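Long-range contacts in RTX-adhesin (Marinomonas primoryensis, PDB 5IRB), which is a calcium-binding piece of a giant adhesin that binds its Antarctic bacterium to diatoms and ice, and is probably involved in holding the adhesin at the cell surface: residues V150-N155 with N182-S187; I114-I119 with T202-T207; I134-R139 with V171-S176; D122-A127 with D296-T301. One frame throughout, in Å; residues are numbered along the deposited sequence.

From the N terminus, 114-119 enters first and pairs late, with 202-207 in interaction 2, which closes a loop holding most of the middle domain. Next comes 122-127, whose partner 296-301 lies in the following domain; interaction 4 therefore crosses interaction 2, and the two share a calcium ion. Within both loops lie interactions 1 and 3. Interaction 3 joins 134-139 to 171-176 in the three-stranded sheet, while interaction 1 joins 150-155 to 182-187 in the facing mixed sheet; their segments alternate along the chain, so these loops cross. Interaction 2 spans the two sheets of one sandwich, and interaction 4 fastens that sandwich to the next.

Interaction 1: V150-N155 with N182-S187; sequences VSMTIN and NSFQVS. With CA (calcium ion), chain J.
Ile154 lies across one face of the Phe184 ring. Its CB carries CG1 beside the backbone N and anti to the carbonyl carbon (chi1 -57°), and CG1 sits over the middle of the ring, 3.7 Å from the centroid of Phe184, in a CH-pi contact. The chain then runs on over the same face until Ile154 CD1 lies 3.6 Å from Phe184 CZ. Met152 SD approaches the ring obliquely, 4.3 Å from Phe184 CE1, a Met-aromatic contact, while Met152 CB packs against Val186 CG2 at 3.9 Å. The antiparallel strands are bonded directly at Ser151 and Ser187: Ser151 N gives to Ser187 O at 3.0 Å, and Ser187 N to Ser151 O at 2.9 Å. Nearer Phe184 a water takes over, accepting from Thr153 N and donating to Gln185 O (2.6 Å from the latter), so the strands are bridged by solvent there. Beyond the ring, Ser183 O binds a calcium ion at 2.3 Å, with Asp181 as a second protein ligand. In this beta sandwich, strands 157-162 and 197-208 flank the pair within the sheet, and strand 168-174 and helix 175-180 cover its apolar face through Trp169, Val171, Val173 and Leu178.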
loop_
_atom_site.group_PDB
_atom_site.type_symbol
_atom_site.label_atom_id
_atom_site.label_comp_id
_atom_site.label_asym_id
_atom_site.label_seq_id
_atom_site.Cartn_x
_atom_site.Cartn_y
_atom_site.Cartn_z
ATOM N N VAL A 150 -5.796 -1.845 -7.262
ATOM C CA VAL A 150 -5.194 -1.090 -6.164
ATOM C C VAL A 150 -5.647 0.356 -6.261
ATOM O O VAL A 150 -5.540 0.966 -7.322
ATOM C CB VAL A 150 -3.661 -1.180 -6.199
ATOM C CG1 VAL A 150 -3.010 -0.207 -5.176
ATOM C CG2 VAL A 150 -3.230 -2.611 -5.928
ATOM N N SER A 151 -6.209 0.887 -5.182
ATOM C CA SER A 151 -6.680 2.260 -5.215
ATOM C C SER A 151 -6.298 3.064 -3.965
ATOM O O SER A 151 -5.994 2.513 -2.900
ATOM C CB SER A 151 -8.189 2.298 -5.429
ATOM O OG SER A 151 -8.871 1.681 -4.369
ATOM N N MET A 152 -6.295 4.383 -4.120
ATOM C CA MET A 152 -5.929 5.294 -3.046
ATOM C C MET A 152 -6.473 6.652 -3.419
ATOM O O MET A 152 -6.539 6.980 -4.604
ATOM C CB MET A 152 -4.423 5.337 -2.861
ATOM C CG MET A 152 -3.687 5.821 -4.095
ATOM S SD MET A 152 -1.980 5.288 -4.075
ATOM C CE MET A 152 -2.207 3.641 -4.756
ATOM N N THR A 153 -6.899 7.425 -2.426
ATOM C CA THR A 153 -7.359 8.777 -2.678
ATOM C C THR A 153 -6.456 9.757 -1.923
ATOM O O THR A 153 -6.388 9.744 -0.688
ATOM C CB THR A 153 -8.815 8.969 -2.252
ATOM O OG1 THR A 153 -9.625 8.004 -2.920
ATOM C CG2 THR A 153 -9.297 10.351 -2.636
ATOM N N ILE A 154 -5.761 10.594 -2.681
ATOM C CA ILE A 154 -4.685 11.420 -2.140
ATOM C C ILE A 154 -4.992 12.871 -2.454
ATOM O O ILE A 154 -5.048 13.259 -3.625
ATOM C CB ILE A 154 -3.306 11.018 -2.710
ATOM C CG1 ILE A 154 -3.038 9.540 -2.440
ATOM C CG2 ILE A 154 -2.180 11.879 -2.086
ATOM C CD1 ILE A 154 -1.801 8.991 -3.113
ATOM N N ASN A 155 -5.231 13.650 -1.403
ATOM C CA ASN A 155 -5.664 15.037 -1.535
ATOM C C ASN A 155 -6.928 15.140 -2.373
ATOM O O ASN A 155 -7.081 16.049 -3.187
ATOM C CB ASN A 155 -4.551 15.876 -2.157
ATOM C CG ASN A 155 -4.775 17.363 -1.990
ATOM O OD1 ASN A 155 -5.346 17.797 -0.994
ATOM N ND2 ASN A 155 -4.329 18.151 -2.967
ATOM N N ASN A 182 -0.489 13.894 3.884
ATOM C CA ASN A 182 0.653 13.090 4.317
ATOM C C ASN A 182 0.286 11.744 4.929
ATOM O O ASN A 182 1.165 10.965 5.305
ATOM C CB ASN A 182 1.534 13.882 5.285
ATOM C CG ASN A 182 0.822 14.269 6.570
ATOM O OD1 ASN A 182 -0.267 13.789 6.875
ATOM N ND2 ASN A 182 1.450 15.161 7.333
ATOM N N SER A 183 -1.010 11.458 4.984
ATOM C CA SER A 183 -1.484 10.170 5.455
ATOM C C SER A 183 -2.737 9.743 4.682
ATOM O O SER A 183 -3.759 10.426 4.694
ATOM C CB SER A 183 -1.770 10.212 6.953
ATOM O OG SER A 183 -2.159 8.923 7.396
ATOM N N PHE A 184 -2.662 8.591 4.037
ATOM C CA PHE A 184 -3.813 8.070 3.294
ATOM C C PHE A 184 -3.926 6.542 3.274
ATOM O O PHE A 184 -2.939 5.833 3.454
ATOM C CB PHE A 184 -3.766 8.616 1.868
ATOM C CG PHE A 184 -2.487 8.320 1.157
ATOM C CD1 PHE A 184 -2.293 7.101 0.529
ATOM C CD2 PHE A 184 -1.465 9.265 1.133
ATOM C CE1 PHE A 184 -1.109 6.824 -0.120
ATOM C CE2 PHE A 184 -0.270 8.997 0.480
ATOM C CZ PHE A 184 -0.097 7.763 -0.145
ATOM N N GLN A 185 -5.145 6.044 3.079
ATOM C CA GLN A 185 -5.373 4.623 2.869
ATOM C C GLN A 185 -5.146 4.145 1.443
ATOM O O GLN A 185 -5.425 4.867 0.479
ATOM C CB GLN A 185 -6.773 4.225 3.295
ATOM C CG GLN A 185 -6.931 4.155 4.783
ATOM C CD GLN A 185 -7.684 2.907 5.204
ATOM O OE1 GLN A 185 -7.335 2.270 6.199
ATOM N NE2 GLN A 185 -8.707 2.533 4.433
ATOM N N VAL A 186 -4.519 2.974 1.347
ATOM C CA VAL A 186 -4.351 2.234 0.103
ATOM C C VAL A 186 -5.045 0.877 0.225
ATOM O O VAL A 186 -4.863 0.187 1.226
ATOM C CB VAL A 186 -2.870 2.025 -0.221
ATOM C CG1 VAL A 186 -2.707 1.325 -1.541
ATOM C CG2 VAL A 186 -2.170 3.393 -0.289
ATOM N N SER A 187 -5.837 0.496 -0.777
ATOM C CA SER A 187 -6.557 -0.781 -0.721
ATOM C C SER A 187 -6.340 -1.654 -1.925
ATOM O O SER A 187 -6.099 -1.154 -3.033
ATOM C CB SER A 187 -8.058 -0.555 -0.606
ATOM O OG SER A 187 -8.373 0.170 0.555
HETATM CA CA CA J . -5.168 12.275 4.722
HETATM O O HOH W 1 -8.701 -1.340 -4.591
HETATM O O HOH W 2 -7.944 3.140 -0.379
HETATM O O HOH W 3 -7.378 6.494 0.254
HETATM O O HOH W 4 -3.408 12.932 6.179
HETATM O O HOH W 5 -6.468 13.907 3.798
HETATM O O HOH W 6 -6.116 10.958 2.792
HETATM O O HOH W 7 -6.252 10.887 6.349
#

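Interaction 2: I114-I119 with T202-T207; sequences IRVNSI and TTSTHT. With CA (calcium ion), chain G.
Ile119 turns CG1 beside its backbone N (chi1 -53°), and His206 holds its ring between its own backbone N and carbonyl carbon (chi1 66°); together these torsions bring the isoleucine branch against the imidazole. Ile119 CG1 lies 3.6 Å from His206 ND1, and Ile119 CG2 stands off-centre over one face of the ring in a CH-pi contact. The far nitrogen, His206 NE2, bonds to Leu178 O, which fixes the rotation of the ring under the isoleucine. Further back, Val116 spreads its two methyls over two partners: CG2 meets Thr202 CG2 at 3.7 Å, and CG1 meets Ser204 OG at 3.6 Å. Ile114 lies crosswise to Thr202, with Ile114 CG2 3.9 Å from Thr202 CG2. The strands run parallel, 1° apart in direction, yet their axes stay 6.9 Å apart and no direct hydrogen bond joins them. They belong to opposing sheets of a beta sandwich, 112-116 pairing with 133-142 and 197-208 with 183-191, and here they meet along one margin of it through side chains and water. One water accepts from Val116 N and has a weak link to Thr202 OG1. Another donates to Asn117 O at 2.5 Å and bonds to Ser204 OG; it also lies 2.9 Å from the calcium ion, a long ligand distance. That ion is bound by Thr205 O at 2.4 Å and by Asp123, whose OD1 also accepts from Ile119 N.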
loop_
_atom_site.group_PDB
_atom_site.type_symbol
_atom_site.label_atom_id
_atom_site.label_comp_id
_atom_site.label_asym_id
_atom_site.label_seq_id
_atom_site.Cartn_x
_atom_site.Cartn_y
_atom_site.Cartn_z
ATOM N N ILE A 114 -1.794 -5.757 1.974
ATOM C CA ILE A 114 -1.142 -4.774 1.093
ATOM C C ILE A 114 -0.138 -3.990 1.939
ATOM O O ILE A 114 -0.385 -3.708 3.109
ATOM C CB ILE A 114 -2.172 -3.839 0.405
ATOM C CG1 ILE A 114 -1.489 -2.859 -0.560
ATOM C CG2 ILE A 114 -3.033 -3.135 1.438
ATOM C CD1 ILE A 114 -2.446 -2.193 -1.542
ATOM N N ARG A 115 1.038 -3.743 1.372
ATOM C CA ARG A 115 1.968 -2.794 1.982
ATOM C C ARG A 115 2.339 -1.703 0.959
ATOM O O ARG A 115 2.294 -1.920 -0.262
ATOM C CB ARG A 115 3.226 -3.509 2.502
ATOM C CG ARG A 115 4.093 -4.105 1.403
ATOM C CD ARG A 115 5.207 -4.995 1.938
ATOM N NE ARG A 115 6.320 -5.104 0.989
ATOM C CZ ARG A 115 6.752 -6.241 0.433
ATOM N NH1 ARG A 115 7.779 -6.211 -0.414
ATOM N NH2 ARG A 115 6.177 -7.405 0.723
ATOM N N VAL A 116 2.708 -0.538 1.481
ATOM C CA VAL A 116 3.150 0.601 0.686
ATOM C C VAL A 116 4.573 0.992 1.092
ATOM O O VAL A 116 4.864 1.161 2.279
ATOM C CB VAL A 116 2.214 1.804 0.847
ATOM C CG1 VAL A 116 2.691 2.985 -0.011
ATOM C CG2 VAL A 116 0.796 1.416 0.465
ATOM N N ASN A 117 5.448 1.065 0.090
ATOM C CA ASN A 117 6.836 1.457 0.262
ATOM C C ASN A 117 6.967 2.928 0.684
ATOM O O ASN A 117 5.993 3.681 0.676
ATOM C CB ASN A 117 7.612 1.230 -1.048
ATOM C CG ASN A 117 7.608 -0.226 -1.495
ATOM O OD1 ASN A 117 7.819 -1.139 -0.697
ATOM N ND2 ASN A 117 7.373 -0.445 -2.782
ATOM N N SER A 118 8.182 3.353 0.989
ATOM C CA SER A 118 8.380 4.760 1.333
ATOM C C SER A 118 8.032 5.694 0.157
ATOM O O SER A 118 8.149 5.326 -1.025
ATOM C CB SER A 118 9.822 4.964 1.828
ATOM O OG SER A 118 10.736 4.842 0.752
ATOM N N ILE A 119 7.490 6.865 0.512
ATOM C CA ILE A 119 7.199 7.976 -0.411
ATOM C C ILE A 119 8.489 8.730 -0.767
ATOM O O ILE A 119 8.954 9.551 0.005
ATOM C CB ILE A 119 6.149 8.941 0.191
ATOM C CG1 ILE A 119 4.891 8.175 0.636
ATOM C CG2 ILE A 119 5.774 10.045 -0.806
ATOM C CD1 ILE A 119 4.229 7.275 -0.444
ATOM N N THR A 202 -4.136 -0.673 4.037
ATOM C CA THR A 202 -3.018 -0.270 4.878
ATOM C C THR A 202 -2.964 1.223 4.813
ATOM O O THR A 202 -3.506 1.841 3.883
ATOM C CB THR A 202 -1.647 -0.824 4.411
ATOM O OG1 THR A 202 -0.676 -0.638 5.442
ATOM C CG2 THR A 202 -1.165 -0.125 3.158
ATOM N N THR A 203 -2.331 1.814 5.813
ATOM C CA THR A 203 -2.213 3.254 5.845
ATOM C C THR A 203 -0.775 3.671 5.544
ATOM O O THR A 203 0.161 3.229 6.203
ATOM C CB THR A 203 -2.678 3.795 7.188
ATOM O OG1 THR A 203 -4.093 3.555 7.302
ATOM C CG2 THR A 203 -2.379 5.284 7.277
ATOM N N SER A 204 -0.609 4.513 4.532
ATOM C CA SER A 204 0.691 5.064 4.206
ATOM C C SER A 204 0.819 6.463 4.803
ATOM O O SER A 204 -0.057 7.320 4.631
ATOM C CB SER A 204 0.892 5.111 2.692
ATOM O OG SER A 204 2.193 5.588 2.358
ATOM N N THR A 205 1.913 6.698 5.508
ATOM C CA THR A 205 2.157 8.025 6.022
ATOM C C THR A 205 3.539 8.464 5.560
ATOM O O THR A 205 4.445 7.634 5.380
ATOM C CB THR A 205 2.096 8.069 7.540
ATOM O OG1 THR A 205 3.190 7.320 8.081
ATOM C CG2 THR A 205 0.758 7.511 8.048
ATOM N N HIS A 206 3.696 9.770 5.399
ATOM C CA HIS A 206 4.986 10.359 5.079
ATOM C C HIS A 206 5.037 11.760 5.678
ATOM O O HIS A 206 4.045 12.228 6.241
ATOM C CB HIS A 206 5.217 10.374 3.567
ATOM C CG HIS A 206 4.254 11.276 2.811
ATOM N ND1 HIS A 206 3.048 10.782 2.310
ATOM C CD2 HIS A 206 4.324 12.541 2.484
ATOM C CE1 HIS A 206 2.428 11.766 1.708
ATOM N NE2 HIS A 206 3.167 12.881 1.785
ATOM N N THR A 207 6.182 12.426 5.595
ATOM C CA THR A 207 6.243 13.808 6.071
ATOM C C THR A 207 6.544 14.735 4.903
ATOM O O THR A 207 7.070 14.307 3.869
ATOM C CB THR A 207 7.278 13.989 7.200
ATOM O OG1 THR A 207 8.601 13.711 6.722
ATOM C CG2 THR A 207 6.932 13.053 8.354
HETATM CA CA CA G . 6.037 5.920 4.807
HETATM O O HOH W 8 2.402 -0.258 4.242
HETATM O O HOH W 9 4.781 4.872 2.475
HETATM O O HOH W 10 5.789 6.402 7.355
HETATM O O HOH W 11 4.089 4.479 6.022
HETATM O O HOH W 12 7.524 4.136 4.642
#

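Interaction 3: I134-R139 with V171-S176; sequences ITVSGR and VGVSGS
Ile134 and Val173 form an antiparallel hydrogen-bonded pair, as do Val136 and Val171, with Thr135 and Gly172 the non-hydrogen-bonded pair between them. The antiparallel strands are strongly twisted against each other, the angle between their N-to-C directions being 133°. Ile134 N bonds to Val173 O at 2.8 Å, nearly along the C=O axis, whereas Val173 N meets Ile134 O tilted 30° from the carbonyl plane. Val136 N bonds to Val171 O at 2.8 Å, and Val171 N returns a bond to Val136 O. On the face carrying the valines, Val136 CG2 meets Val173 CG2 at 3.6 Å. Val136 has that methyl beside its backbone N, with CG1 anti to it (chi1 179°), which aims CG2 across to the neighbouring strand. Ile134 CD1 reaches past the strand end to Gly175 CA at 3.9 Å. There the chain turns into helix 175-180, with Ser174 as its N-cap. Met152 and Ile154 of strand 149-154 pack on this apolar face from the opposite sheet of the sandwich, and strand 112-116 flanks 133-142 on its other edge. Four backbone bonds set the register, while Ile134, Val136 and Val173 are buried on the face turned toward the opposite sheet.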
loop_
_atom_site.group_PDB
_atom_site.type_symbol
_atom_site.label_atom_id
_atom_site.label_comp_id
_atom_site.label_asym_id
_atom_site.label_seq_id
_atom_site.Cartn_x
_atom_site.Cartn_y
_atom_site.Cartn_z
ATOM N N ILE A 134 5.672 11.579 -8.409
ATOM C CA ILE A 134 6.296 10.660 -7.468
ATOM C C ILE A 134 5.640 9.264 -7.558
ATOM O O ILE A 134 4.418 9.153 -7.539
ATOM C CB ILE A 134 6.180 11.176 -6.032
ATOM C CG1 ILE A 134 6.962 12.482 -5.850
ATOM C CG2 ILE A 134 6.678 10.159 -5.042
ATOM C CD1 ILE A 134 6.572 13.199 -4.575
ATOM N N THR A 135 6.464 8.227 -7.681
ATOM C CA THR A 135 5.992 6.843 -7.712
ATOM C C THR A 135 5.527 6.352 -6.345
ATOM O O THR A 135 6.289 6.376 -5.365
ATOM C CB THR A 135 7.086 5.869 -8.170
ATOM O OG1 THR A 135 7.538 6.213 -9.478
ATOM C CG2 THR A 135 6.524 4.414 -8.184
ATOM N N VAL A 136 4.281 5.893 -6.271
ATOM C CA VAL A 136 3.828 5.211 -5.071
ATOM C C VAL A 136 3.741 3.739 -5.409
ATOM O O VAL A 136 3.082 3.358 -6.377
ATOM C CB VAL A 136 2.466 5.735 -4.584
ATOM C CG1 VAL A 136 2.022 4.974 -3.334
ATOM C CG2 VAL A 136 2.566 7.233 -4.278
ATOM N N SER A 137 4.418 2.904 -4.626
ATOM C CA SER A 137 4.506 1.487 -4.957
ATOM C C SER A 137 4.396 0.629 -3.703
ATOM O O SER A 137 4.453 1.125 -2.573
ATOM C CB SER A 137 5.812 1.189 -5.715
ATOM O OG SER A 137 6.956 1.304 -4.857
ATOM N N GLY A 138 4.242 -0.668 -3.910
ATOM C CA GLY A 138 4.055 -1.583 -2.805
ATOM C C GLY A 138 3.907 -2.983 -3.336
ATOM O O GLY A 138 4.249 -3.252 -4.486
ATOM N N ARG A 139 3.417 -3.884 -2.487
ATOM C CA ARG A 139 3.166 -5.252 -2.906
ATOM C C ARG A 139 1.856 -5.685 -2.257
ATOM O O ARG A 139 1.401 -5.047 -1.322
ATOM C CB ARG A 139 4.341 -6.154 -2.513
ATOM C CG ARG A 139 4.397 -7.495 -3.260
ATOM C CD ARG A 139 5.338 -8.455 -2.547
ATOM N NE ARG A 139 5.402 -9.785 -3.160
ATOM C CZ ARG A 139 4.471 -10.736 -3.023
ATOM N NH1 ARG A 139 3.370 -10.492 -2.315
ATOM N NH2 ARG A 139 4.625 -11.936 -3.606
ATOM N N VAL A 171 2.142 3.288 -9.024
ATOM C CA VAL A 171 1.371 4.278 -9.756
ATOM C C VAL A 171 1.980 5.671 -9.522
ATOM O O VAL A 171 2.448 5.987 -8.416
ATOM C CB VAL A 171 -0.118 4.234 -9.338
ATOM C CG1 VAL A 171 -0.294 4.594 -7.885
ATOM C CG2 VAL A 171 -0.956 5.134 -10.222
ATOM N N GLY A 172 2.016 6.468 -10.581
ATOM C CA GLY A 172 2.537 7.823 -10.519
ATOM C C GLY A 172 1.534 8.752 -9.865
ATOM O O GLY A 172 0.372 8.798 -10.252
ATOM N N VAL A 173 1.971 9.474 -8.848
ATOM C CA VAL A 173 1.090 10.379 -8.114
ATOM C C VAL A 173 1.700 11.786 -8.198
ATOM O O VAL A 173 2.911 11.928 -8.225
ATOM C CB VAL A 173 0.938 9.922 -6.650
ATOM C CG1 VAL A 173 0.322 11.011 -5.761
ATOM C CG2 VAL A 173 0.134 8.591 -6.587
ATOM N N SER A 174 0.870 12.815 -8.249
ATOM C CA SER A 174 1.398 14.169 -8.304
ATOM C C SER A 174 1.964 14.600 -6.945
ATOM O O SER A 174 1.315 14.468 -5.906
ATOM C CB SER A 174 0.324 15.139 -8.771
ATOM O OG SER A 174 -0.525 15.473 -7.695
ATOM N N GLY A 175 3.205 15.081 -6.969
ATOM C CA GLY A 175 3.851 15.669 -5.802
ATOM C C GLY A 175 3.008 16.641 -4.998
ATOM O O GLY A 175 3.078 16.664 -3.773
ATOM N N SER A 176 2.202 17.447 -5.673
ATOM C CA SER A 176 1.421 18.440 -4.950
ATOM C C SER A 176 0.300 17.809 -4.128
ATOM O O SER A 176 -0.029 18.322 -3.057
ATOM C CB SER A 176 0.852 19.485 -5.915
ATOM O OG SER A 176 0.350 18.883 -7.095
#

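Interaction 4: D122-A127 with D296-T301; sequences DDVVNA and DAAGNT. With CA (calcium ion), chain F; CA (calcium ion), chain G; CA (calcium ion), chain D.
Two direct hydrogen bonds join Asn126 and Ala127 to the loop 296-301. Asn126 ND2 gives to Ala298 O at 3.1 Å, the acceptor lying near the asparagine amide plane, and Ala127 N gives to Asn300 OD1 at 3.0 Å, in the carbonyl plane. The two asparagine side chains run antiparallel alongside each other, their amide planes 51° apart. Asn300 ND2 is held by Asp296 OD2, through the carboxylate's syn lone pair, and by Asp209 O, so the amide that presents OD1 is fixed. Water adds a bridge, donating to Asp122 OD2 and to Ala298 O while also ligating a calcium ion. Apolar contact is slight: Val124 CG1 touches Ala298 CB at 3.9 Å. Residues Asp296 to Gly299 form a type I beta turn in the loop between strands 287-295 and 301-312 of the next sandwich domain, and this contact lies at the junction of the two domains. Both segments bind calcium. Asp122 OD1 (2.4 Å) and Val124 O (2.2 Å) bind one ion with Thr120 and Glu129, and the same OD1 accepts from Val124 N in an Asx turn. Asp296 OD2 binds another at 2.2 Å with Asp209 and Ser211 of the linker.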
loop_
_atom_site.group_PDB
_atom_site.type_symbol
_atom_site.label_atom_id
_atom_site.label_comp_id
_atom_site.label_asym_id
_atom_site.label_seq_id
_atom_site.Cartn_x
_atom_site.Cartn_y
_atom_site.Cartn_z
ATOM N N ASP A 122 13.456 8.766 1.142
ATOM C CA ASP A 122 13.584 8.993 2.578
ATOM C C ASP A 122 12.238 9.148 3.253
ATOM O O ASP A 122 12.203 9.527 4.416
ATOM C CB ASP A 122 14.405 10.266 2.876
ATOM C CG ASP A 122 13.807 11.516 2.229
ATOM O OD1 ASP A 122 12.787 11.401 1.520
ATOM O OD2 ASP A 122 14.354 12.616 2.433
ATOM N N ASP A 123 11.154 8.913 2.508
ATOM C CA ASP A 123 9.802 9.003 3.062
ATOM C C ASP A 123 9.490 10.462 3.439
ATOM O O ASP A 123 8.623 10.736 4.283
ATOM C CB ASP A 123 9.631 8.071 4.264
ATOM C CG ASP A 123 8.211 7.549 4.404
ATOM O OD1 ASP A 123 7.488 7.391 3.387
ATOM O OD2 ASP A 123 7.812 7.358 5.564
ATOM N N VAL A 124 10.220 11.387 2.820
ATOM C CA VAL A 124 9.959 12.822 2.943
ATOM C C VAL A 124 9.745 13.471 1.565
ATOM O O VAL A 124 10.559 13.317 0.637
ATOM C CB VAL A 124 11.117 13.527 3.691
ATOM C CG1 VAL A 124 10.871 15.018 3.790
ATOM C CG2 VAL A 124 11.285 12.913 5.067
ATOM N N VAL A 125 8.663 14.227 1.429
ATOM C CA VAL A 125 8.425 14.946 0.183
ATOM C C VAL A 125 9.049 16.331 0.272
ATOM O O VAL A 125 8.549 17.194 1.000
ATOM C CB VAL A 125 6.934 15.084 -0.141
ATOM C CG1 VAL A 125 6.749 15.925 -1.402
ATOM C CG2 VAL A 125 6.305 13.691 -0.359
ATOM N N ASN A 126 10.139 16.553 -0.456
ATOM C CA ASN A 126 10.762 17.878 -0.437
ATOM C C ASN A 126 10.182 18.818 -1.498
ATOM O O ASN A 126 9.284 18.428 -2.247
ATOM C CB ASN A 126 12.299 17.781 -0.567
ATOM C CG ASN A 126 12.767 17.381 -1.967
ATOM O OD1 ASN A 126 12.013 17.427 -2.945
ATOM N ND2 ASN A 126 14.039 17.020 -2.070
ATOM N N ALA A 127 10.728 20.038 -1.566
ATOM C CA ALA A 127 10.217 21.067 -2.475
ATOM C C ALA A 127 10.174 20.617 -3.932
ATOM O O ALA A 127 9.153 20.731 -4.601
ATOM C CB ALA A 127 11.063 22.362 -2.342
ATOM N N ASP A 296 19.021 21.186 4.091
ATOM C CA ASP A 296 18.549 20.329 5.178
ATOM C C ASP A 296 18.604 18.843 4.781
ATOM O O ASP A 296 18.999 18.510 3.660
ATOM C CB ASP A 296 17.143 20.774 5.650
ATOM C CG ASP A 296 16.030 20.549 4.600
ATOM O OD1 ASP A 296 16.290 19.907 3.558
ATOM O OD2 ASP A 296 14.884 21.015 4.840
ATOM N N ALA A 297 18.258 17.952 5.705
ATOM C CA ALA A 297 18.362 16.518 5.437
ATOM C C ALA A 297 17.427 16.077 4.324
ATOM O O ALA A 297 17.742 15.138 3.601
ATOM C CB ALA A 297 18.085 15.687 6.719
ATOM N N ALA A 298 16.292 16.753 4.173
ATOM C CA ALA A 298 15.377 16.465 3.058
ATOM C C ALA A 298 15.936 16.820 1.697
ATOM O O ALA A 298 15.398 16.369 0.692
ATOM C CB ALA A 298 14.062 17.188 3.254
ATOM N N GLY A 299 17.003 17.619 1.655
ATOM C CA GLY A 299 17.619 17.972 0.387
ATOM C C GLY A 299 17.215 19.323 -0.173
ATOM O O GLY A 299 17.618 19.674 -1.285
ATOM N N ASN A 300 16.417 20.081 0.574
ATOM C CA ASN A 300 16.088 21.431 0.158
ATOM C C ASN A 300 17.329 22.292 0.289
ATOM O O ASN A 300 18.193 21.987 1.088
ATOM C CB ASN A 300 14.973 22.010 1.017
ATOM C CG ASN A 300 13.718 21.181 0.961
ATOM O OD1 ASN A 300 13.193 20.919 -0.120
ATOM N ND2 ASN A 300 13.233 20.767 2.122
ATOM N N THR A 301 17.408 23.373 -0.470
ATOM C CA THR A 301 18.557 24.279 -0.358
ATOM C C THR A 301 18.099 25.681 -0.028
ATOM O O THR A 301 16.947 26.040 -0.279
ATOM C CB THR A 301 19.367 24.319 -1.655
ATOM O OG1 THR A 301 18.504 24.719 -2.728
ATOM C CG2 THR A 301 19.907 22.915 -1.960
HETATM CA CA CA F . 12.314 12.690 -0.464
HETATM CA CA CA G . 6.037 5.920 4.807
HETATM CA CA CA D . 13.363 21.771 6.238
HETATM O O HOH W 13 13.811 14.388 0.672
HETATM O O HOH W 14 11.847 22.636 7.441
HETATM O O HOH W 15 15.034 23.369 7.254
HETATM O O HOH W 16 14.292 20.487 7.968
HETATM O O HOH W 17 13.812 11.761 -1.358
HETATM O O HOH W 12 7.524 4.136 4.642
#